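Local coordinates for putative pyrroline carboxylate reductase (Streptococcus pyogenes, PDB 2AHR), which probably catalyses the NAD(P)H-dependent reduction of 1-pyrroline-5-carboxylate to L-proline, the last step of proline biosynthesis, at residues Ala178-Gly183 against Ala191-Ile196. Sequence-based numbering, arbitrary orientation.
Sequences ALAKAG and AKALEI
Ala180 and Ala193 meet in a small-residue helix-helix contact inside a helical hairpin, where helix 158-185 ends and, after a short connection, helix 190-210 turns back across it. The pairing is broadly antiparallel but strongly inclined, with an angle of 136° between the N-to-C directions of the short segments, and their axes approach to 8.3 Å. The two backbones come close: CA of Ala180 and CA of Ala193 are 4.9 Å apart, a spacing that short side chains permit. Both CB atoms point toward the opposite helix, yet the methyl of Ala193 lies nearer to backbone than to methyl. Its CB sits 3.6 Å from Ala180 O, whereas the distance from Ala193 CB to Ala180 CB is 4.2 Å. The same methyl, Ala193 CB, also faces Gly183 CA, at 4.4 Å; Gly183, one turn after Ala180 and without a side chain, presents bare backbone to it. Leu194 reaches the contact from the side through the end of its chain. A chi1 of -89°, turned well past the usual staggered value, with CD1 anti to CA (chi2 174°), leaves the other branch, CD2, 3.8 Å from Ala180 CB. The Ala180 methyl therefore meets CG and CD2 of Leu194 together, while Leu194 CD1 lies farther off, 5.2 Å from Ala180 CB. Neighbouring copies of the protein pack around the hairpin: Pro215 and Val245 of a second subunit lie against Leu194 and Leu179, respectively, in keeping with the family's dimerisation domain. Between the two segments there is no hydrogen bond or salt bridge, which implies that their direct association rests on close van der Waals fit of alanine methyls, one side of the Leu194 isobutyl group and bare backbone.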
ATOM      1  N   ALA E 178     -11.398   4.995  19.884  1.00 28.26           N
ATOM      2  CA  ALA E 178     -10.014   4.881  19.412  1.00 28.18           C
ATOM      3  C   ALA E 178      -9.041   5.625  20.320  1.00 28.45           C
ATOM      4  O   ALA E 178      -8.000   5.095  20.656  1.00 28.41           O
ATOM      5  CB  ALA E 178      -9.891   5.387  17.953  1.00 26.90           C
ATOM      6  N   LEU E 179      -9.374   6.870  20.684  1.00 28.58           N
ATOM      7  CA  LEU E 179      -8.570   7.638  21.647  1.00 29.14           C
ATOM      8  C   LEU E 179      -8.460   6.915  22.997  1.00 28.58           C
ATOM      9  O   LEU E 179      -7.389   6.865  23.603  1.00 30.05           O
ATOM     10  CB  LEU E 179      -9.200   9.021  21.871  1.00 28.42           C
ATOM     11  CG  LEU E 179      -9.133   9.962  20.659  1.00 29.63           C
ATOM     12  CD1 LEU E 179     -10.048  11.173  20.841  1.00 26.89           C
ATOM     13  CD2 LEU E 179      -7.695  10.389  20.460  1.00 29.85           C
ATOM     14  N   ALA E 180      -9.578   6.400  23.477  1.00 28.52           N
ATOM     15  CA  ALA E 180      -9.610   5.687  24.757  1.00 29.01           C
ATOM     16  C   ALA E 180      -8.821   4.387  24.725  1.00 29.21           C
ATOM     17  O   ALA E 180      -8.071   4.102  25.652  1.00 30.21           O
ATOM     18  CB  ALA E 180     -11.040   5.446  25.189  1.00 28.62           C
ATOM     19  N   LYS E 181      -8.952   3.612  23.651  1.00 29.55           N
ATOM     20  CA  LYS E 181      -8.158   2.381  23.504  1.00 29.86           C
ATOM     21  C   LYS E 181      -6.651   2.719  23.460  1.00 29.86           C
ATOM     22  O   LYS E 181      -5.809   1.958  23.969  1.00 28.74           O
ATOM     23  CB  LYS E 181      -8.551   1.602  22.231  1.00 30.50           C
ATOM     24  CG  LYS E 181      -9.750   0.641  22.348  1.00 33.51           C
ATOM     25  CD  LYS E 181      -9.510  -0.445  23.417  1.00 39.38           C
ATOM     26  CE  LYS E 181     -10.260  -1.783  23.160  1.00 42.81           C
ATOM     27  NZ  LYS E 181     -11.595  -1.626  22.489  1.00 47.64           N
ATOM     28  N   ALA E 182      -6.315   3.859  22.850  1.00 28.32           N
ATOM     29  CA  ALA E 182      -4.909   4.303  22.794  1.00 28.70           C
ATOM     30  C   ALA E 182      -4.392   4.680  24.205  1.00 29.12           C
ATOM     31  O   ALA E 182      -3.215   4.490  24.519  1.00 29.16           O
ATOM     32  CB  ALA E 182      -4.760   5.490  21.838  1.00 27.33           C
ATOM     33  N   GLY E 183      -5.277   5.249  25.023  1.00 29.23           N
ATOM     34  CA  GLY E 183      -4.993   5.460  26.438  1.00 29.09           C
ATOM     35  C   GLY E 183      -4.758   4.133  27.141  1.00 28.94           C
ATOM     36  O   GLY E 183      -3.845   4.024  27.951  1.00 28.50           O
ATOM     37  N   ALA E 191     -12.096   3.003  31.526  1.00 31.71           N
ATOM     38  CA  ALA E 191     -13.108   3.907  32.084  1.00 31.81           C
ATOM     39  C   ALA E 191     -12.556   5.322  32.281  1.00 31.76           C
ATOM     40  O   ALA E 191     -13.184   6.324  31.901  1.00 32.18           O
ATOM     41  CB  ALA E 191     -13.670   3.332  33.441  1.00 31.29           C
ATOM     42  N   LYS E 192     -11.364   5.393  32.864  1.00 31.59           N
ATOM     43  CA  LYS E 192     -10.684   6.653  33.084  1.00 32.16           C
ATOM     44  C   LYS E 192     -10.332   7.339  31.751  1.00 32.10           C
ATOM     45  O   LYS E 192     -10.543   8.550  31.600  1.00 32.80           O
ATOM     46  CB  LYS E 192      -9.419   6.427  33.937  1.00 31.44           C
ATOM     47  CG  LYS E 192      -8.693   7.695  34.364  1.00 32.64           C
ATOM     48  CD  LYS E 192      -9.617   8.727  35.089  1.00 35.71           C
ATOM     49  CE  LYS E 192     -10.271   8.134  36.366  1.00 35.98           C
ATOM     50  NZ  LYS E 192     -11.072   9.123  37.180  1.00 38.45           N
ATOM     51  N   ALA E 193      -9.811   6.571  30.794  1.00 31.75           N
ATOM     52  CA  ALA E 193      -9.441   7.131  29.483  1.00 31.74           C
ATOM     53  C   ALA E 193     -10.685   7.676  28.793  1.00 31.73           C
ATOM     54  O   ALA E 193     -10.650   8.772  28.233  1.00 31.18           O
ATOM     55  CB  ALA E 193      -8.743   6.082  28.607  1.00 31.47           C
ATOM     56  N   LEU E 194     -11.793   6.927  28.866  1.00 31.42           N
ATOM     57  CA  LEU E 194     -13.068   7.375  28.265  1.00 32.36           C
ATOM     58  C   LEU E 194     -13.605   8.667  28.908  1.00 32.62           C
ATOM     59  O   LEU E 194     -14.119   9.562  28.226  1.00 31.67           O
ATOM     60  CB  LEU E 194     -14.154   6.292  28.390  1.00 32.54           C
ATOM     61  CG  LEU E 194     -14.316   5.229  27.311  1.00 35.08           C
ATOM     62  CD1 LEU E 194     -15.379   4.196  27.756  1.00 36.62           C
ATOM     63  CD2 LEU E 194     -14.691   5.867  25.951  1.00 36.00           C
ATOM     64  N   GLU E 195     -13.488   8.748  30.230  1.00 33.23           N
ATOM     65  CA  GLU E 195     -13.965   9.900  30.962  1.00 34.03           C
ATOM     66  C   GLU E 195     -13.193  11.141  30.519  1.00 33.27           C
ATOM     67  O   GLU E 195     -13.785  12.153  30.171  1.00 33.93           O
ATOM     68  CB  GLU E 195     -13.824   9.641  32.458  1.00 34.62           C
ATOM     69  CG  GLU E 195     -14.157  10.838  33.322  1.00 40.09           C
ATOM     70  CD  GLU E 195     -13.836  10.618  34.806  1.00 45.48           C
ATOM     71  OE1 GLU E 195     -13.145   9.642  35.163  1.00 47.00           O
ATOM     72  OE2 GLU E 195     -14.274  11.447  35.619  1.00 49.67           O
ATOM     73  N   ILE E 196     -11.872  11.043  30.502  1.00 32.51           N
ATOM     74  CA  ILE E 196     -11.032  12.139  30.077  1.00 31.57           C
ATOM     75  C   ILE E 196     -11.322  12.558  28.639  1.00 31.78           C
ATOM     76  O   ILE E 196     -11.460  13.760  28.383  1.00 30.53           O
ATOM     77  CB  ILE E 196      -9.541  11.783  30.177  1.00 32.13           C
ATOM     78  CG1 ILE E 196      -9.144  11.535  31.645  1.00 32.02           C
ATOM     79  CG2 ILE E 196      -8.674  12.876  29.479  1.00 29.71           C
ATOM     80  CD1 ILE E 196      -7.826  10.743  31.820  1.00 29.99           C
TER